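PDB 4WU0: similar to yteR (Bacilus subtilis) from Clostridium acetobutylicum, which probably acts as a family 105 glycoside hydrolase of the YteR type, cleaving unsaturated rhamnogalacturonan fragments derived from pectin. Local coordinates for residues 20-23 and 24-28; 39-43 and 44-48. All coordinates share one frame; numbering follows the deposited sequence.

Contact 1: residues 20-23 and 24-28; sequences TDHW and GYEYG
Asp21 and His22 both turn their side chains between the backbone N and the carbonyl carbon (chi1 65° and 73°), while Tyr27 sets its CG anti to its own carbonyl carbon and beside the backbone N, so that the phenol meets the carboxylate and the imidazole at one place. The loop here runs into helix 25-41 of the (alpha/alpha)6 barrel expected of this family, with Gly24 as the N-cap residue. Asp21 OD1 is the shared acceptor. Tyr27 OH donates to Asp21 OD1 over 2.6 Å on its syn side, and His22 ND1 donates to the same Asp21 OD1 over 3.0 Å, coming from the opposite face of the carboxylate plane. Two donors thus grip one oxygen; the ND1 bond, off the CB-CG axis, helps fix the turn of the imidazole, while the Tyr27 bond holds the end of the phenol in place. The Tyr27 and His22 rings are oblique, 5.0 Å between centroids, with Tyr27 OH lying at the imidazole edge. Gly24 N sits over one face of that imidazole, and its backbone hydrogen bond to His22 O is weak. Trp23, the centre of the inverse gamma turn between them, sends its indole the other way, where NE1 bonds to the carbonyl of His76 and the ring meets His76 and Phe57 edge-to-face. Glu26 bends at chi2, bringing its carboxylate near the imidazole edge. A water bridges the two: it stands in the imidazole plane, 2.8 Å from His22 NE2, and donates to Glu26 OE1 over 2.7 Å.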
loop_
_atom_site.group_PDB
_atom_site.type_symbol
_atom_site.label_atom_id
_atom_site.label_comp_id
_atom_site.label_asym_id
_atom_site.label_seq_id
_atom_site.Cartn_x
_atom_site.Cartn_y
_atom_site.Cartn_z
ATOM N N THR A 20 -12.476 -10.019 -7.974
ATOM C CA THR A 20 -12.743 -9.997 -9.421
ATOM C C THR A 20 -13.879 -9.064 -9.877
ATOM O O THR A 20 -14.255 -9.104 -11.047
ATOM C CB THR A 20 -13.033 -11.441 -9.931
ATOM O OG1 THR A 20 -14.032 -12.053 -9.112
ATOM C CG2 THR A 20 -11.748 -12.304 -9.869
ATOM N N ASP A 21 -14.410 -8.219 -8.990
ATOM C CA ASP A 21 -15.616 -7.445 -9.308
ATOM C C ASP A 21 -15.356 -6.049 -9.861
ATOM O O ASP A 21 -16.275 -5.391 -10.361
ATOM C CB ASP A 21 -16.604 -7.399 -8.129
ATOM C CG ASP A 21 -16.077 -6.672 -6.927
ATOM O OD1 ASP A 21 -14.876 -6.340 -6.901
ATOM O OD2 ASP A 21 -16.880 -6.474 -5.972
ATOM N N HIS A 22 -14.100 -5.618 -9.818
ATOM C CA HIS A 22 -13.687 -4.371 -10.469
ATOM C C HIS A 22 -12.172 -4.367 -10.515
ATOM O O HIS A 22 -11.551 -5.202 -9.876
ATOM C CB HIS A 22 -14.232 -3.131 -9.740
ATOM C CG HIS A 22 -13.557 -2.825 -8.437
ATOM N ND1 HIS A 22 -13.781 -3.555 -7.291
ATOM C CD2 HIS A 22 -12.718 -1.825 -8.081
ATOM C CE1 HIS A 22 -13.064 -3.050 -6.299
ATOM N NE2 HIS A 22 -12.413 -1.999 -6.753
ATOM N N TRP A 23 -11.568 -3.451 -11.271
ATOM C CA TRP A 23 -10.110 -3.370 -11.333
ATOM C C TRP A 23 -9.633 -2.636 -10.088
ATOM O O TRP A 23 -9.346 -1.435 -10.113
ATOM C CB TRP A 23 -9.702 -2.654 -12.619
ATOM C CG TRP A 23 -8.248 -2.478 -12.900
ATOM C CD1 TRP A 23 -7.569 -1.294 -12.952
ATOM C CD2 TRP A 23 -7.294 -3.501 -13.238
ATOM N NE1 TRP A 23 -6.250 -1.517 -13.292
ATOM C CE2 TRP A 23 -6.059 -2.858 -13.481
ATOM C CE3 TRP A 23 -7.366 -4.891 -13.362
ATOM C CZ2 TRP A 23 -4.898 -3.561 -13.830
ATOM C CZ3 TRP A 23 -6.215 -5.589 -13.692
ATOM C CH2 TRP A 23 -4.987 -4.914 -13.927
ATOM N N GLY A 24 -9.614 -3.363 -8.985
ATOM C CA GLY A 24 -9.295 -2.804 -7.694
ATOM C C GLY A 24 -7.865 -3.037 -7.267
ATOM O O GLY A 24 -7.397 -4.159 -7.295
ATOM N N TYR A 25 -7.186 -1.962 -6.878
ATOM C CA TYR A 25 -5.790 -2.038 -6.434
ATOM C C TYR A 25 -5.579 -3.045 -5.325
ATOM O O TYR A 25 -4.510 -3.659 -5.246
ATOM C CB TYR A 25 -5.306 -0.660 -5.937
ATOM C CG TYR A 25 -6.019 -0.133 -4.700
ATOM C CD1 TYR A 25 -7.087 0.738 -4.813
ATOM C CD2 TYR A 25 -5.612 -0.494 -3.430
ATOM C CE1 TYR A 25 -7.733 1.239 -3.689
ATOM C CE2 TYR A 25 -6.277 -0.019 -2.291
ATOM C CZ TYR A 25 -7.324 0.856 -2.431
ATOM O OH TYR A 25 -7.967 1.351 -1.304
ATOM N N GLU A 26 -6.584 -3.237 -4.474
ATOM C CA GLU A 26 -6.415 -4.106 -3.320
ATOM C C GLU A 26 -6.406 -5.571 -3.726
ATOM O O GLU A 26 -5.963 -6.429 -2.970
ATOM C CB GLU A 26 -7.487 -3.817 -2.244
ATOM C CG GLU A 26 -8.919 -4.160 -2.597
ATOM C CD GLU A 26 -9.682 -3.046 -3.296
ATOM O OE1 GLU A 26 -9.079 -2.264 -4.060
ATOM O OE2 GLU A 26 -10.918 -2.953 -3.077
ATOM N N TYR A 27 -6.900 -5.870 -4.923
ATOM C CA TYR A 27 -6.916 -7.238 -5.408
ATOM C C TYR A 27 -5.517 -7.658 -5.872
ATOM O O TYR A 27 -5.033 -8.726 -5.504
ATOM C CB TYR A 27 -7.967 -7.382 -6.519
ATOM C CG TYR A 27 -9.377 -7.042 -6.079
ATOM C CD1 TYR A 27 -9.746 -7.091 -4.746
ATOM C CD2 TYR A 27 -10.347 -6.692 -7.011
ATOM C CE1 TYR A 27 -11.060 -6.798 -4.350
ATOM C CE2 TYR A 27 -11.640 -6.376 -6.635
ATOM C CZ TYR A 27 -11.990 -6.460 -5.293
ATOM O OH TYR A 27 -13.271 -6.163 -4.901
ATOM N N GLY A 28 -4.831 -6.803 -6.628
ATOM C CA GLY A 28 -3.436 -7.063 -6.957
ATOM C C GLY A 28 -2.571 -7.155 -5.708
ATOM O O GLY A 28 -1.647 -7.968 -5.631
HETATM O O HOH W 1 -10.657 -0.391 -5.191
HETATM O O HOH W 2 -7.931 0.383 -8.637
#

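Contact 2: residues 39-43 and 44-48; sequences EWTKD and KKYLD
The backbone leaves helix 25-41 at Lys42, whose positive phi of 57° turns the chain, passes through an extended Asp43 and enters the next helix, where Tyr46 N bonds to Asp43 O at 3.1 Å. Asp43 is the N-cap of that second helix. Its CG stands anti to the backbone N, beside the carbonyl carbon (chi1 -171°), which carries the carboxylate forward over the first turn. There Asp43 OD1 accepts from Lys45 N over 3.1 Å, a nearly straight bond that reaches the oxygen from above the carboxylate plane. The negative charge at the helix start probably also suits the helix dipole. The other carboxylate oxygen, Asp43 OD2, lies alongside the extended chain of Lys45, 3.5 Å from Lys45 CE and 3.9 Å from Lys45 NZ, a long salt bridge. This tight turn joins two successive helices of the six-hairpin, (alpha/alpha)6-barrel fold expected of this clan, and an ST turn at Thr41 leads into the cap: Thr41 OG1 accepts from Asp43 N over 3.0 Å while the same hydroxyl is also hydrogen-bonded to Val37 O, back in its own helix. Thr41 and Tyr46 cross at about a right angle, the hydroxyl oxygen of Thr41 approaching Tyr46 CD2 to 3.4 Å. The ring of Tyr46 also takes the CB of Asp43 against CE2, and the CG of Lys45 lies over the centre of one face. The phenol end passes on to helix 4-14, where Tyr46 OH bonds to Asp10, and Ile34, Val37 and Tyr38 touch the side chain from helix 25-41. Within the opening turn of the helix, Lys44 NZ reaches Asp48, four residues on, in a salt bridge to OD1 at 3.0 Å, meeting that oxygen on its syn side.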
loop_
_atom_site.group_PDB
_atom_site.type_symbol
_atom_site.label_atom_id
_atom_site.label_comp_id
_atom_site.label_asym_id
_atom_site.label_seq_id
_atom_site.Cartn_x
_atom_site.Cartn_y
_atom_site.Cartn_z
ATOM N N GLU A 39 6.102 -18.485 -3.827
ATOM C CA GLU A 39 7.563 -18.445 -3.833
ATOM C C GLU A 39 8.161 -19.435 -2.845
ATOM O O GLU A 39 9.087 -20.178 -3.192
ATOM C CB GLU A 39 8.038 -17.027 -3.494
ATOM C CG GLU A 39 9.548 -16.819 -3.423
ATOM C CD GLU A 39 9.897 -15.369 -3.105
ATOM O OE1 GLU A 39 10.809 -15.129 -2.283
ATOM O OE2 GLU A 39 9.240 -14.467 -3.670
ATOM N N TRP A 40 7.655 -19.441 -1.613
ATOM C CA TRP A 40 8.278 -20.312 -0.607
ATOM C C TRP A 40 7.750 -21.731 -0.596
ATOM O O TRP A 40 8.514 -22.657 -0.347
ATOM C CB TRP A 40 8.289 -19.705 0.791
ATOM C CG TRP A 40 7.012 -19.693 1.604
ATOM C CD1 TRP A 40 6.171 -18.637 1.782
ATOM C CD2 TRP A 40 6.492 -20.759 2.406
ATOM N NE1 TRP A 40 5.155 -18.982 2.639
ATOM C CE2 TRP A 40 5.327 -20.278 3.037
ATOM C CE3 TRP A 40 6.897 -22.077 2.654
ATOM C CZ2 TRP A 40 4.565 -21.073 3.894
ATOM C CZ3 TRP A 40 6.137 -22.860 3.506
ATOM C CH2 TRP A 40 4.984 -22.355 4.110
ATOM N N THR A 41 6.478 -21.921 -0.914
ATOM C CA THR A 41 5.921 -23.273 -0.914
ATOM C C THR A 41 6.254 -24.035 -2.194
ATOM O O THR A 41 6.302 -25.269 -2.197
ATOM C CB THR A 41 4.386 -23.277 -0.777
ATOM O OG1 THR A 41 3.792 -22.673 -1.936
ATOM C CG2 THR A 41 3.929 -22.562 0.495
ATOM N N LYS A 42 6.491 -23.283 -3.262
ATOM C CA LYS A 42 6.649 -23.817 -4.614
ATOM C C LYS A 42 5.432 -24.616 -5.053
ATOM O O LYS A 42 5.510 -25.451 -5.960
ATOM C CB LYS A 42 7.925 -24.659 -4.700
ATOM C CG LYS A 42 9.186 -23.872 -4.294
ATOM C CD LYS A 42 10.441 -24.687 -4.536
ATOM C CE LYS A 42 11.691 -23.840 -4.417
ATOM N NZ LYS A 42 12.006 -23.516 -2.999
ATOM N N ASP A 43 4.297 -24.343 -4.419
ATOM C CA ASP A 43 3.064 -25.058 -4.701
ATOM C C ASP A 43 2.263 -24.350 -5.798
ATOM O O ASP A 43 1.784 -23.234 -5.609
ATOM C CB ASP A 43 2.240 -25.185 -3.410
ATOM C CG ASP A 43 1.050 -26.106 -3.557
ATOM O OD1 ASP A 43 0.590 -26.331 -4.698
ATOM O OD2 ASP A 43 0.557 -26.600 -2.516
ATOM N N LYS A 44 2.102 -25.027 -6.934
ATOM C CA LYS A 44 1.467 -24.417 -8.105
ATOM C C LYS A 44 0.027 -23.977 -7.852
ATOM O O LYS A 44 -0.495 -23.124 -8.565
ATOM C CB LYS A 44 1.530 -25.371 -9.309
ATOM C CG LYS A 44 0.993 -24.772 -10.608
ATOM C CD LYS A 44 1.150 -25.716 -11.814
ATOM C CE LYS A 44 0.438 -25.167 -13.063
ATOM N NZ LYS A 44 0.827 -23.753 -13.405
ATOM N N LYS A 45 -0.627 -24.514 -6.830
ATOM C CA LYS A 45 -2.003 -24.093 -6.586
ATOM C C LYS A 45 -2.102 -22.586 -6.295
ATOM O O LYS A 45 -3.114 -21.955 -6.609
ATOM C CB LYS A 45 -2.662 -24.913 -5.483
ATOM C CG LYS A 45 -2.426 -24.429 -4.094
ATOM C CD LYS A 45 -3.192 -25.291 -3.094
ATOM C CE LYS A 45 -2.572 -25.225 -1.710
ATOM N NZ LYS A 45 -2.959 -26.398 -0.857
ATOM N N TYR A 46 -1.056 -22.003 -5.718
ATOM C CA TYR A 46 -1.080 -20.556 -5.436
ATOM C C TYR A 46 -0.907 -19.754 -6.724
ATOM O O TYR A 46 -1.623 -18.769 -6.954
ATOM C CB TYR A 46 -0.059 -20.172 -4.369
ATOM C CG TYR A 46 -0.339 -20.912 -3.095
ATOM C CD1 TYR A 46 -1.501 -20.680 -2.383
ATOM C CD2 TYR A 46 0.511 -21.910 -2.660
ATOM C CE1 TYR A 46 -1.789 -21.390 -1.242
ATOM C CE2 TYR A 46 0.240 -22.629 -1.527
ATOM C CZ TYR A 46 -0.922 -22.375 -0.818
ATOM O OH TYR A 46 -1.194 -23.117 0.311
ATOM N N LEU A 47 0.012 -20.192 -7.579
ATOM C CA LEU A 47 0.203 -19.538 -8.876
ATOM C C LEU A 47 -1.066 -19.666 -9.703
ATOM O O LEU A 47 -1.532 -18.699 -10.312
ATOM C CB LEU A 47 1.392 -20.139 -9.626
ATOM C CG LEU A 47 1.622 -19.599 -11.038
ATOM C CD1 LEU A 47 1.839 -18.095 -10.978
ATOM C CD2 LEU A 47 2.804 -20.304 -11.719
ATOM N N ASP A 48 -1.657 -20.850 -9.697
ATOM C CA ASP A 48 -2.878 -21.066 -10.465
ATOM C C ASP A 48 -4.016 -20.158 -10.005
ATOM O O ASP A 48 -4.766 -19.651 -10.831
ATOM C CB ASP A 48 -3.313 -22.529 -10.393
ATOM C CG ASP A 48 -2.393 -23.449 -11.165
ATOM O OD1 ASP A 48 -1.694 -22.966 -12.081
ATOM O OD2 ASP A 48 -2.385 -24.660 -10.857
#

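In the fold
From the N terminus the chain runs through helix 4-14 into the loop of contact 1, which closes at the start of helix 25-41; that helix then carries the chain to contact 2, where the turn at its far end leads into helix 44-54. The two contacts are in series, neither nested nor crossed, with centres 21 Å apart and nearest atoms about 10 Å apart. Contact 1 therefore shapes the entry to helix 25-41 and contact 2 its exit. Helix 44-54 returns toward the first end, since Thr53 and Met54 touch Thr20 and Trp23. Helix 345-360 borders both, through Pro345 near contact 1 and Tyr356 near contact 2.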